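Local coordinates for oxidoreductase (PDB 3Q2K), which is an NAD-dependent dehydrogenase that probably oxidises the UDP-linked sugar UDP-GlcNAcA, a step on the way to 2,3-diacetamido-2,3-dideoxy-D-mannuronic acid, at residues 82-87 with 106-111; 133-138 with 144-149; 43-48 with 120-125. One frame throughout, in Å; residues are numbered along the deposited sequence.

Contact 1: residues 82-87 with 106-111; sequences SSLSDM and PWQAIE. With NAI (1,4-dihydronicotinamide adenine dinucleotide), chain U.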
loop_
_atom_site.group_PDB
_atom_site.type_symbol
_atom_site.label_atom_id
_atom_site.label_comp_id
_atom_site.label_asym_id
_atom_site.label_seq_id
_atom_site.Cartn_x
_atom_site.Cartn_y
_atom_site.Cartn_z
ATOM N N SER C 82 -8.740 4.165 -51.031
ATOM C CA SER C 82 -9.434 4.923 -50.012
ATOM C C SER C 82 -9.609 4.050 -48.781
ATOM O O SER C 82 -10.077 4.544 -47.758
ATOM C CB SER C 82 -10.770 5.460 -50.525
ATOM O OG SER C 82 -11.659 4.386 -50.777
ATOM N N SER C 83 -9.219 2.782 -48.824
ATOM C CA SER C 83 -9.139 2.059 -47.559
ATOM C C SER C 83 -7.928 1.138 -47.520
ATOM O O SER C 83 -7.385 0.775 -48.561
ATOM C CB SER C 83 -10.394 1.234 -47.277
ATOM O OG SER C 83 -10.126 -0.098 -47.680
ATOM N N LEU C 84 -7.512 0.738 -46.324
ATOM C CA LEU C 84 -6.310 -0.074 -46.286
ATOM C C LEU C 84 -6.649 -1.459 -46.816
ATOM O O LEU C 84 -5.791 -2.058 -47.462
ATOM C CB LEU C 84 -5.682 -0.142 -44.891
ATOM C CG LEU C 84 -4.517 -1.121 -44.718
ATOM C CD1 LEU C 84 -3.361 -0.626 -45.555
ATOM C CD2 LEU C 84 -4.058 -1.146 -43.272
ATOM N N SER C 85 -7.837 -1.991 -46.538
ATOM C CA SER C 85 -8.142 -3.319 -47.072
ATOM C C SER C 85 -7.983 -3.389 -48.583
ATOM O O SER C 85 -7.404 -4.334 -49.123
ATOM C CB SER C 85 -9.535 -3.826 -46.697
ATOM O OG SER C 85 -10.255 -2.769 -46.090
ATOM N N ASP C 86 -8.481 -2.350 -49.244
ATOM C CA ASP C 86 -8.435 -2.317 -50.701
ATOM C C ASP C 86 -6.985 -2.274 -51.156
ATOM O O ASP C 86 -6.572 -3.011 -52.058
ATOM C CB ASP C 86 -9.181 -1.105 -51.259
ATOM C CG ASP C 86 -10.624 -1.060 -50.799
ATOM O OD1 ASP C 86 -11.096 -2.114 -50.321
ATOM O OD2 ASP C 86 -11.266 0.008 -50.895
ATOM N N MET C 87 -6.217 -1.416 -50.491
ATOM C CA MET C 87 -4.852 -1.169 -50.925
ATOM C C MET C 87 -4.078 -2.475 -50.798
ATOM O O MET C 87 -3.191 -2.794 -51.585
ATOM C CB MET C 87 -4.210 -0.087 -50.063
ATOM C CG MET C 87 -2.705 -0.038 -50.243
ATOM S SD MET C 87 -2.170 1.442 -49.367
ATOM C CE MET C 87 -0.576 1.821 -50.098
ATOM N N PRO C 106 -1.163 -0.074 -34.501
ATOM C CA PRO C 106 -1.122 -1.490 -34.128
ATOM C C PRO C 106 -2.011 -2.330 -35.051
ATOM O O PRO C 106 -1.677 -3.414 -35.546
ATOM C CB PRO C 106 -1.734 -1.497 -32.723
ATOM C CG PRO C 106 -1.559 -0.102 -32.202
ATOM C CD PRO C 106 -1.546 0.809 -33.388
ATOM N N TRP C 107 -3.228 -1.833 -35.213
ATOM C CA TRP C 107 -4.235 -2.596 -35.931
ATOM C C TRP C 107 -3.890 -2.577 -37.414
ATOM O O TRP C 107 -3.974 -3.605 -38.078
ATOM C CB TRP C 107 -5.617 -2.015 -35.635
ATOM C CG TRP C 107 -5.857 -2.000 -34.156
ATOM C CD1 TRP C 107 -5.869 -0.914 -33.331
ATOM C CD2 TRP C 107 -6.067 -3.147 -33.319
ATOM N NE1 TRP C 107 -6.101 -1.315 -32.034
ATOM C CE2 TRP C 107 -6.226 -2.681 -32.000
ATOM C CE3 TRP C 107 -6.160 -4.522 -33.561
ATOM C CZ2 TRP C 107 -6.494 -3.547 -30.936
ATOM C CZ3 TRP C 107 -6.414 -5.382 -32.505
ATOM C CH2 TRP C 107 -6.575 -4.891 -31.205
ATOM N N GLN C 108 -3.431 -1.443 -37.927
ATOM C CA GLN C 108 -2.999 -1.414 -39.316
ATOM C C GLN C 108 -1.787 -2.332 -39.469
ATOM O O GLN C 108 -1.688 -3.079 -40.445
ATOM C CB GLN C 108 -2.735 0.027 -39.769
ATOM C CG GLN C 108 -4.058 0.755 -39.906
ATOM C CD GLN C 108 -3.900 2.187 -40.359
ATOM O OE1 GLN C 108 -4.813 2.763 -40.942
ATOM N NE2 GLN C 108 -2.754 2.780 -40.066
ATOM N N ALA C 109 -0.869 -2.324 -38.508
ATOM C CA ALA C 109 0.332 -3.125 -38.721
ATOM C C ALA C 109 -0.035 -4.603 -38.732
ATOM O O ALA C 109 0.612 -5.379 -39.425
ATOM C CB ALA C 109 1.392 -2.873 -37.691
ATOM N N ILE C 110 -1.039 -5.003 -37.961
ATOM C CA ILE C 110 -1.410 -6.415 -37.882
ATOM C C ILE C 110 -2.070 -6.854 -39.199
ATOM O O ILE C 110 -1.677 -7.865 -39.779
ATOM C CB ILE C 110 -2.299 -6.643 -36.642
ATOM C CG1 ILE C 110 -1.525 -6.412 -35.337
ATOM C CG2 ILE C 110 -3.054 -7.974 -36.656
ATOM C CD1 ILE C 110 -2.356 -6.887 -34.170
ATOM N N GLU C 111 -2.995 -6.083 -39.761
ATOM C CA GLU C 111 -3.529 -6.402 -41.087
ATOM C C GLU C 111 -2.502 -6.351 -42.224
ATOM O O GLU C 111 -2.456 -7.194 -43.121
ATOM C CB GLU C 111 -4.688 -5.449 -41.361
ATOM C CG GLU C 111 -5.399 -5.583 -42.703
ATOM C CD GLU C 111 -6.460 -4.510 -42.901
ATOM O OE1 GLU C 111 -7.268 -4.529 -43.856
ATOM O OE2 GLU C 111 -6.514 -3.583 -42.068
HETATM P PA NAI U . -2.632 13.842 -39.359
HETATM O O1A NAI U . -4.005 14.158 -38.910
HETATM O O2A NAI U . -2.072 15.144 -40.128
HETATM O O5B NAI U . -2.521 12.848 -40.623
HETATM C C5B NAI U . -3.630 11.959 -40.556
HETATM C C4B NAI U . -3.968 11.240 -41.855
HETATM O O4B NAI U . -4.352 9.886 -41.576
HETATM C C3B NAI U . -5.199 12.068 -42.273
HETATM O O3B NAI U . -5.030 12.422 -43.648
HETATM C C2B NAI U . -6.334 11.069 -41.916
HETATM O O2B NAI U . -7.460 11.167 -42.792
HETATM C C1B NAI U . -5.599 9.758 -42.274
HETATM N N9A NAI U . -6.372 8.652 -41.735
HETATM C C8A NAI U . -7.178 8.641 -40.640
HETATM N N7A NAI U . -7.656 7.434 -40.513
HETATM C C5A NAI U . -7.220 6.608 -41.490
HETATM C C6A NAI U . -7.391 5.254 -41.840
HETATM N N6A NAI U . -8.173 4.395 -41.089
HETATM N N1A NAI U . -6.733 4.813 -42.908
HETATM C C2A NAI U . -5.935 5.591 -43.618
HETATM N N3A NAI U . -5.751 6.861 -43.327
HETATM C C4A NAI U . -6.354 7.393 -42.272
HETATM O O3 NAI U . -1.605 13.804 -38.128
HETATM P PN NAI U . -0.079 13.442 -38.474
HETATM O O1N NAI U . 0.656 14.614 -37.799
HETATM O O2N NAI U . 0.457 13.420 -39.921
HETATM O O5D NAI U . 0.253 12.135 -37.581
HETATM C C5D NAI U . 1.327 11.451 -38.212
HETATM C C4D NAI U . 1.604 10.121 -37.503
HETATM O O4D NAI U . 3.045 10.190 -37.541
HETATM C C3D NAI U . 1.215 10.126 -36.010
HETATM O O3D NAI U . 1.564 8.927 -35.330
HETATM C C2D NAI U . 2.214 11.181 -35.494
HETATM O O2D NAI U . 2.513 10.843 -34.143
HETATM C C1D NAI U . 3.471 10.741 -36.282
HETATM N N1N NAI U . 4.383 11.843 -36.581
HETATM C C2N NAI U . 5.671 11.602 -36.464
HETATM C C3N NAI U . 6.560 12.630 -36.748
HETATM C C7N NAI U . 8.007 12.389 -36.605
HETATM O O7N NAI U . 8.754 13.332 -36.443
HETATM N N7N NAI U . 8.445 11.114 -36.627
HETATM C C4N NAI U . 6.074 13.882 -37.121
HETATM C C5N NAI U . 4.705 14.057 -37.202
HETATM C C6N NAI U . 3.860 12.998 -36.935
#
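Leu-84 and Glu-111 both swing CG anti to their backbone nitrogens (chi1 172° and 179°), and their side chains then run past each other in opposite directions between helix 84-90 and helix 105-114. The leucine leads with CD2, which lies 3.7 Å from Glu-111 OE2 and 3.9 Å from Gln-108 CG, so this one methyl rests against the aliphatic part of the glutamine on one hand and the carboxylate on the other. A branched leucine suits this buried place, since it can span the 7.8 Å between Leu-84 CA and Gln-108 CA and put a methyl against the other helix. The fully extended glutamate carries its other oxygen on to the opposite helix, where OE1 sits 3.5 Å from Ser-85 CA. Here the carboxylate lies beside the first turn of helix 84-90, whose N-terminal dipole would probably favour its negative charge.

Both helices belong to the Rossmann fold, and they approach each other at the adenine end of the dinucleotide. Gln-108, with CG turned away from its carbonyl carbon and a straight chain beyond, lays its amide alongside the adenine: OE1 is 3.4 Å from N1A of NAI, a van der Waals approach, while NE2 makes a weak hydrogen bond to Thr-100. Helix 84-90 is started by Ser-83, a short hydroxyl residue well suited to the N-cap, whose OG accepts from Asp-86 N at 3.2 Å. The same OG shares a hydrogen bond with Ser-85 OG (3.1 Å). On helix 105-114, Trp-107 leads away from this interface and makes a cation-pi contact with Lys-137 of a second subunit.

Contact 2: residues 133-138 with 144-149; sequences KRMVKA and VRLFVV
Leu-146 meets helix 129-142 entirely through apolar contacts, and its methyl CD2 does the touching. That methyl approaches the helix backbone at Val-136, 4.1 Å from its CA, and lies beside the valine methyl CG2 at 4.2 Å. From the preceding residue the long, unbranched Met-135 chain brings CE to 4.3 Å from the same Leu-146 CD2. Leu-146 holds CG anti to the backbone N (chi1 161°), which extends its branched end from the strand toward the helix. All three residues are buried, and their wholly hydrocarbon or thioether surfaces suit a layer between helix and sheet.

That layer belongs to a beta-alpha-beta crossover: strand 118-121 leads into helix 129-142, which returns the chain to strand 146-148 at the edge of the parallel sheet. Met-135 also packs on Pro-106 and Ala-109 of helix 105-114, and Leu-146 on Val-119.

The backbone bonds run within the helix and between sheet neighbours. Lys-137 N bonds to Lys-133 O at 2.9 Å, while the strand pairs with 118-121, Phe-147 bonding both Val-119 and Ser-121. Charged groups keep to the outside: Lys-133 and Arg-134 form salt bridges with Glu-130 and Asp-131, and Arg-145 with Glu-337.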
loop_
_atom_site.group_PDB
_atom_site.type_symbol
_atom_site.label_atom_id
_atom_site.label_comp_id
_atom_site.label_asym_id
_atom_site.label_seq_id
_atom_site.Cartn_x
_atom_site.Cartn_y
_atom_site.Cartn_z
ATOM N N LYS C 133 2.580 -4.875 -27.954
ATOM C CA LYS C 133 2.947 -6.291 -27.953
ATOM C C LYS C 133 2.310 -7.120 -29.074
ATOM O O LYS C 133 2.964 -7.952 -29.706
ATOM C CB LYS C 133 2.719 -6.956 -26.594
ATOM C CG LYS C 133 3.723 -6.515 -25.521
ATOM C CD LYS C 133 3.651 -7.332 -24.234
ATOM C CE LYS C 133 2.239 -7.214 -23.689
ATOM N NZ LYS C 133 2.056 -7.574 -22.257
ATOM N N ARG C 134 1.022 -6.917 -29.321
ATOM C CA ARG C 134 0.312 -7.663 -30.352
ATOM C C ARG C 134 0.844 -7.315 -31.740
ATOM O O ARG C 134 1.009 -8.224 -32.554
ATOM C CB ARG C 134 -1.175 -7.335 -30.288
ATOM C CG ARG C 134 -2.075 -8.518 -30.011
ATOM C CD ARG C 134 -3.487 -8.062 -30.330
ATOM N NE ARG C 134 -3.833 -6.833 -29.617
ATOM C CZ ARG C 134 -4.069 -6.722 -28.310
ATOM N NH1 ARG C 134 -4.370 -5.541 -27.783
ATOM N NH2 ARG C 134 -4.001 -7.770 -27.500
ATOM N N MET C 135 1.135 -6.045 -32.010
ATOM C CA MET C 135 1.775 -5.650 -33.273
ATOM C C MET C 135 3.032 -6.495 -33.446
ATOM O O MET C 135 3.174 -7.174 -34.462
ATOM C CB MET C 135 2.301 -4.206 -33.261
ATOM C CG MET C 135 1.301 -3.083 -33.135
ATOM S SD MET C 135 2.371 -1.646 -32.960
ATOM C CE MET C 135 2.968 -1.471 -34.641
ATOM N N VAL C 136 3.976 -6.403 -32.512
ATOM C CA VAL C 136 5.195 -7.214 -32.567
ATOM C C VAL C 136 5.003 -8.721 -32.745
ATOM O O VAL C 136 5.640 -9.408 -33.553
ATOM C CB VAL C 136 6.064 -6.998 -31.319
ATOM C CG1 VAL C 136 7.373 -7.771 -31.407
ATOM C CG2 VAL C 136 6.308 -5.511 -31.186
ATOM N N LYS C 137 4.112 -9.305 -31.960
ATOM C CA LYS C 137 3.949 -10.730 -32.191
ATOM C C LYS C 137 3.508 -10.988 -33.631
ATOM O O LYS C 137 4.005 -11.894 -34.299
ATOM C CB LYS C 137 3.037 -11.391 -31.152
ATOM C CG LYS C 137 1.557 -11.092 -31.310
ATOM C CD LYS C 137 0.775 -11.648 -30.130
ATOM C CE LYS C 137 -0.726 -11.549 -30.350
ATOM N NZ LYS C 137 -1.488 -12.173 -29.232
ATOM N N ALA C 138 2.609 -10.156 -34.141
ATOM C CA ALA C 138 1.993 -10.457 -35.430
ATOM C C ALA C 138 3.040 -10.452 -36.534
ATOM O O ALA C 138 3.106 -11.382 -37.347
ATOM C CB ALA C 138 0.896 -9.458 -35.756
ATOM N N VAL C 144 7.571 -10.888 -41.192
ATOM C CA VAL C 144 7.858 -9.637 -41.880
ATOM C C VAL C 144 8.659 -8.711 -40.970
ATOM O O VAL C 144 8.675 -8.906 -39.760
ATOM C CB VAL C 144 6.577 -8.946 -42.395
ATOM C CG1 VAL C 144 5.908 -9.791 -43.480
ATOM C CG2 VAL C 144 5.591 -8.676 -41.271
ATOM N N ARG C 145 9.356 -7.735 -41.536
ATOM C CA ARG C 145 10.013 -6.649 -40.815
ATOM C C ARG C 145 8.994 -5.670 -40.234
ATOM O O ARG C 145 8.036 -5.286 -40.907
ATOM C CB ARG C 145 10.739 -5.822 -41.875
ATOM C CG ARG C 145 12.222 -5.661 -41.663
ATOM C CD ARG C 145 12.790 -7.051 -41.517
ATOM N NE ARG C 145 14.161 -6.932 -41.040
ATOM C CZ ARG C 145 14.940 -7.983 -40.819
ATOM N NH1 ARG C 145 14.473 -9.197 -41.069
ATOM N NH2 ARG C 145 16.176 -7.813 -40.376
ATOM N N LEU C 146 9.227 -5.218 -39.007
ATOM C CA LEU C 146 8.461 -4.123 -38.421
ATOM C C LEU C 146 9.486 -3.075 -38.011
ATOM O O LEU C 146 10.333 -3.385 -37.176
ATOM C CB LEU C 146 7.713 -4.629 -37.186
ATOM C CG LEU C 146 7.224 -3.575 -36.205
ATOM C CD1 LEU C 146 6.583 -2.418 -36.961
ATOM C CD2 LEU C 146 6.275 -4.189 -35.182
ATOM N N PHE C 147 9.467 -1.892 -38.621
ATOM C CA PHE C 147 10.382 -0.817 -38.230
ATOM C C PHE C 147 9.570 0.259 -37.506
ATOM O O PHE C 147 8.391 0.434 -37.784
ATOM C CB PHE C 147 11.041 -0.116 -39.417
ATOM C CG PHE C 147 11.710 -1.038 -40.395
ATOM C CD1 PHE C 147 13.087 -1.183 -40.391
ATOM C CD2 PHE C 147 10.968 -1.730 -41.340
ATOM C CE1 PHE C 147 13.723 -2.027 -41.282
ATOM C CE2 PHE C 147 11.600 -2.552 -42.250
ATOM C CZ PHE C 147 12.970 -2.722 -42.205
ATOM N N VAL C 148 10.159 0.981 -36.560
ATOM C CA VAL C 148 9.481 2.098 -35.922
ATOM C C VAL C 148 10.296 3.371 -36.165
ATOM O O VAL C 148 11.507 3.429 -35.969
ATOM C CB VAL C 148 9.296 1.840 -34.416
ATOM C CG1 VAL C 148 8.678 3.066 -33.740
ATOM C CG2 VAL C 148 8.502 0.545 -34.228
ATOM N N VAL C 149 9.650 4.441 -36.612
ATOM C CA VAL C 149 10.428 5.609 -37.027
ATOM C C VAL C 149 10.989 6.286 -35.789
ATOM O O VAL C 149 10.223 6.716 -34.938
ATOM C CB VAL C 149 9.561 6.611 -37.805
ATOM C CG1 VAL C 149 10.304 7.916 -38.015
ATOM C CG2 VAL C 149 9.181 5.988 -39.136
#

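Contact 3: residues 43-48 with 120-125; sequences KNHIGA and VSEKPM. With NAI (1,4-dihydronicotinamide adenine dinucleotide), chain U.
His-45 and Glu-122 approach from opposite directions, joined by a short but bent hydrogen bond (2.7 Å, 141°) from His-45 NE2 to Glu-122 OE1. The oxygen lies near the edge of the imidazole, slightly out of its plane; the carboxylate plane stands 87° from that of the ring, and OE1 offers its anti lone pair. A bend at chi2 turns the glutamate's end back, so that its second oxygen, OE2, faces the cofactor: NAI N7N donates to it at 3.0 Å along a nearly straight line (171°), and Lys-123 N donates at 2.9 Å. A carboxylate suits this place because its two oxygens can take several donors at once; OE1 also receives His-321 NE2. His-45 is positioned in turn by ND1, which is bonded to Tyr-325 OH.

Glu-122, Lys-123 and Pro-124 form the Glu-Lys-Pro sequence known from the GFO/IDH/MocA oxidoreductases, here with a cis peptide before the proline. It follows strand 118-121 of the Rossmann fold and borders the nicotinamide half of NADH. Lys-123 O receives both ribose hydroxyls, O2D and O3D, each at 3.1 Å. The lysine chain, bent twice, folds along the nicotinamide so that NZ donates to NAI O2D (3.1 Å) and to O3' of the UDP-sugar, which makes this long cationic residue a bridge between cofactor and substrate.

Away from this polar centre the two segments separate. The Val-120 side chain comes no closer than 5.5 Å to the helix segment, and it packs instead on Val-149 and on Val-328 of helix 321-333. At the solvent side of helix 42-50, Lys-43 extends into an exposed position, apart from the buried face that carries His-45.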
loop_
_atom_site.group_PDB
_atom_site.type_symbol
_atom_site.label_atom_id
_atom_site.label_comp_id
_atom_site.label_asym_id
_atom_site.label_seq_id
_atom_site.Cartn_x
_atom_site.Cartn_y
_atom_site.Cartn_z
ATOM N N LYS C 43 4.188 14.239 -46.065
ATOM C CA LYS C 43 5.114 14.987 -46.904
ATOM C C LYS C 43 6.599 14.747 -46.656
ATOM O O LYS C 43 7.410 14.874 -47.577
ATOM C CB LYS C 43 4.774 16.474 -46.835
ATOM C CG LYS C 43 3.782 16.807 -47.935
ATOM C CD LYS C 43 2.796 17.886 -47.524
ATOM C CE LYS C 43 1.618 17.895 -48.485
ATOM N NZ LYS C 43 0.682 19.026 -48.233
ATOM N N ASN C 44 6.975 14.378 -45.434
ATOM C CA ASN C 44 8.381 14.049 -45.214
ATOM C C ASN C 44 8.660 12.629 -45.673
ATOM O O ASN C 44 9.794 12.286 -46.004
ATOM C CB ASN C 44 8.781 14.158 -43.742
ATOM C CG ASN C 44 8.250 15.420 -43.107
ATOM O OD1 ASN C 44 9.007 16.192 -42.523
ATOM N ND2 ASN C 44 6.950 15.648 -43.251
ATOM N N HIS C 45 7.621 11.797 -45.651
ATOM C CA HIS C 45 7.843 10.415 -46.049
ATOM C C HIS C 45 7.995 10.452 -47.561
ATOM O O HIS C 45 9.060 10.095 -48.072
ATOM C CB HIS C 45 6.690 9.514 -45.613
ATOM C CG HIS C 45 6.718 9.215 -44.148
ATOM N ND1 HIS C 45 7.489 8.199 -43.625
ATOM C CD2 HIS C 45 6.134 9.835 -43.095
ATOM C CE1 HIS C 45 7.360 8.190 -42.311
ATOM N NE2 HIS C 45 6.531 9.159 -41.966
ATOM N N ILE C 46 6.937 10.892 -48.237
ATOM C CA ILE C 46 6.942 11.064 -49.690
ATOM C C ILE C 46 8.273 11.655 -50.154
ATOM O O ILE C 46 8.926 11.134 -51.055
ATOM C CB ILE C 46 5.859 12.059 -50.139
ATOM C CG1 ILE C 46 4.458 11.472 -49.996
ATOM C CG2 ILE C 46 6.053 12.465 -51.599
ATOM C CD1 ILE C 46 3.455 12.611 -50.047
ATOM N N GLY C 47 8.710 12.754 -49.553
ATOM C CA GLY C 47 10.011 13.302 -49.912
ATOM C C GLY C 47 11.258 12.556 -49.477
ATOM O O GLY C 47 12.338 12.724 -50.043
ATOM N N ALA C 48 11.149 11.736 -48.438
ATOM C CA ALA C 48 12.338 10.994 -48.040
ATOM C C ALA C 48 12.455 9.866 -49.054
ATOM O O ALA C 48 13.549 9.570 -49.537
ATOM C CB ALA C 48 12.237 10.446 -46.625
ATOM N N VAL C 120 6.481 -0.102 -41.802
ATOM C CA VAL C 120 7.231 0.991 -41.193
ATOM C C VAL C 120 6.213 1.803 -40.404
ATOM O O VAL C 120 5.414 2.517 -41.007
ATOM C CB VAL C 120 7.970 1.881 -42.209
ATOM C CG1 VAL C 120 8.755 2.969 -41.497
ATOM C CG2 VAL C 120 8.928 1.059 -43.056
ATOM N N SER C 121 6.180 1.655 -39.082
ATOM C CA SER C 121 5.189 2.397 -38.300
ATOM C C SER C 121 5.747 3.728 -37.814
ATOM O O SER C 121 6.890 3.764 -37.348
ATOM C CB SER C 121 4.755 1.596 -37.069
ATOM O OG SER C 121 3.729 2.286 -36.381
ATOM N N GLU C 122 4.973 4.804 -37.927
ATOM C CA GLU C 122 5.406 6.055 -37.305
ATOM C C GLU C 122 5.412 5.959 -35.786
ATOM O O GLU C 122 4.749 5.080 -35.226
ATOM C CB GLU C 122 4.509 7.233 -37.694
ATOM C CG GLU C 122 5.083 8.029 -38.841
ATOM C CD GLU C 122 6.312 8.817 -38.421
ATOM O OE1 GLU C 122 6.932 9.500 -39.267
ATOM O OE2 GLU C 122 6.656 8.757 -37.222
ATOM N N LYS C 123 6.155 6.842 -35.126
ATOM C CA LYS C 123 6.139 6.865 -33.666
ATOM C C LYS C 123 4.824 7.463 -33.176
ATOM O O LYS C 123 4.175 8.214 -33.899
ATOM C CB LYS C 123 7.386 7.520 -33.059
ATOM C CG LYS C 123 7.690 8.950 -33.490
ATOM C CD LYS C 123 6.435 9.812 -33.495
ATOM C CE LYS C 123 6.224 10.695 -32.270
ATOM N NZ LYS C 123 5.079 11.619 -32.557
ATOM N N PRO C 124 4.370 7.042 -31.988
ATOM C CA PRO C 124 4.991 5.866 -31.398
ATOM C C PRO C 124 4.237 4.672 -31.979
ATOM O O PRO C 124 3.208 4.861 -32.637
ATOM C CB PRO C 124 4.631 6.033 -29.923
ATOM C CG PRO C 124 3.225 6.562 -30.008
ATOM C CD PRO C 124 3.242 7.536 -31.177
ATOM N N MET C 125 4.677 3.450 -31.708
ATOM C CA MET C 125 4.082 2.319 -32.421
ATOM C C MET C 125 2.651 2.049 -31.969
ATOM O O MET C 125 1.898 1.373 -32.668
ATOM C CB MET C 125 4.923 1.054 -32.207
ATOM C CG MET C 125 5.153 0.618 -30.754
ATOM S SD MET C 125 6.489 -0.598 -30.531
ATOM C CE MET C 125 5.881 -1.872 -31.642
HETATM P PA NAI U . -2.632 13.842 -39.359
HETATM O O1A NAI U . -4.005 14.158 -38.910
HETATM O O2A NAI U . -2.072 15.144 -40.128
HETATM O O5B NAI U . -2.521 12.848 -40.623
HETATM C C5B NAI U . -3.630 11.959 -40.556
HETATM C C4B NAI U . -3.968 11.240 -41.855
HETATM O O4B NAI U . -4.352 9.886 -41.576
HETATM C C3B NAI U . -5.199 12.068 -42.273
HETATM O O3B NAI U . -5.030 12.422 -43.648
HETATM C C2B NAI U . -6.334 11.069 -41.916
HETATM O O2B NAI U . -7.460 11.167 -42.792
HETATM C C1B NAI U . -5.599 9.758 -42.274
HETATM N N9A NAI U . -6.372 8.652 -41.735
HETATM C C8A NAI U . -7.178 8.641 -40.640
HETATM N N7A NAI U . -7.656 7.434 -40.513
HETATM C C5A NAI U . -7.220 6.608 -41.490
HETATM C C6A NAI U . -7.391 5.254 -41.840
HETATM N N6A NAI U . -8.173 4.395 -41.089
HETATM N N1A NAI U . -6.733 4.813 -42.908
HETATM C C2A NAI U . -5.935 5.591 -43.618
HETATM N N3A NAI U . -5.751 6.861 -43.327
HETATM C C4A NAI U . -6.354 7.393 -42.272
HETATM O O3 NAI U . -1.605 13.804 -38.128
HETATM P PN NAI U . -0.079 13.442 -38.474
HETATM O O1N NAI U . 0.656 14.614 -37.799
HETATM O O2N NAI U . 0.457 13.420 -39.921
HETATM O O5D NAI U . 0.253 12.135 -37.581
HETATM C C5D NAI U . 1.327 11.451 -38.212
HETATM C C4D NAI U . 1.604 10.121 -37.503
HETATM O O4D NAI U . 3.045 10.190 -37.541
HETATM C C3D NAI U . 1.215 10.126 -36.010
HETATM O O3D NAI U . 1.564 8.927 -35.330
HETATM C C2D NAI U . 2.214 11.181 -35.494
HETATM O O2D NAI U . 2.513 10.843 -34.143
HETATM C C1D NAI U . 3.471 10.741 -36.282
HETATM N N1N NAI U . 4.383 11.843 -36.581
HETATM C C2N NAI U . 5.671 11.602 -36.464
HETATM C C3N NAI U . 6.560 12.630 -36.748
HETATM C C7N NAI U . 8.007 12.389 -36.605
HETATM O O7N NAI U . 8.754 13.332 -36.443
HETATM N N7N NAI U . 8.445 11.114 -36.627
HETATM C C4N NAI U . 6.074 13.882 -37.121
HETATM C C5N NAI U . 4.705 14.057 -37.202
HETATM C C6N NAI U . 3.860 12.998 -36.935
#

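Overall arrangement
The three contacts are spaced around one Rossmann fold and along one NADH molecule: contact 1 borders the adenine, contact 3 the nicotinamide and its ribose, with about 16 Å between their centres. The centre of contact 2 stands about 14 Å from that of contact 1 and 15 Å from that of contact 3. Its helix side lies farther from the cofactor, the Met-135 side chain being about 11 Å from NAI, although Val-149 at the end of its strand segment touches NAI. It touches both of the others: Ile-110 CG1 packs on Ala-138 CB at 3.9 Å, and Val-149 N is probably hydrogen-bonded to Ser-121 O (2.9 Å). Contacts 1 and 3 meet where Pro-106 packs against Met-125.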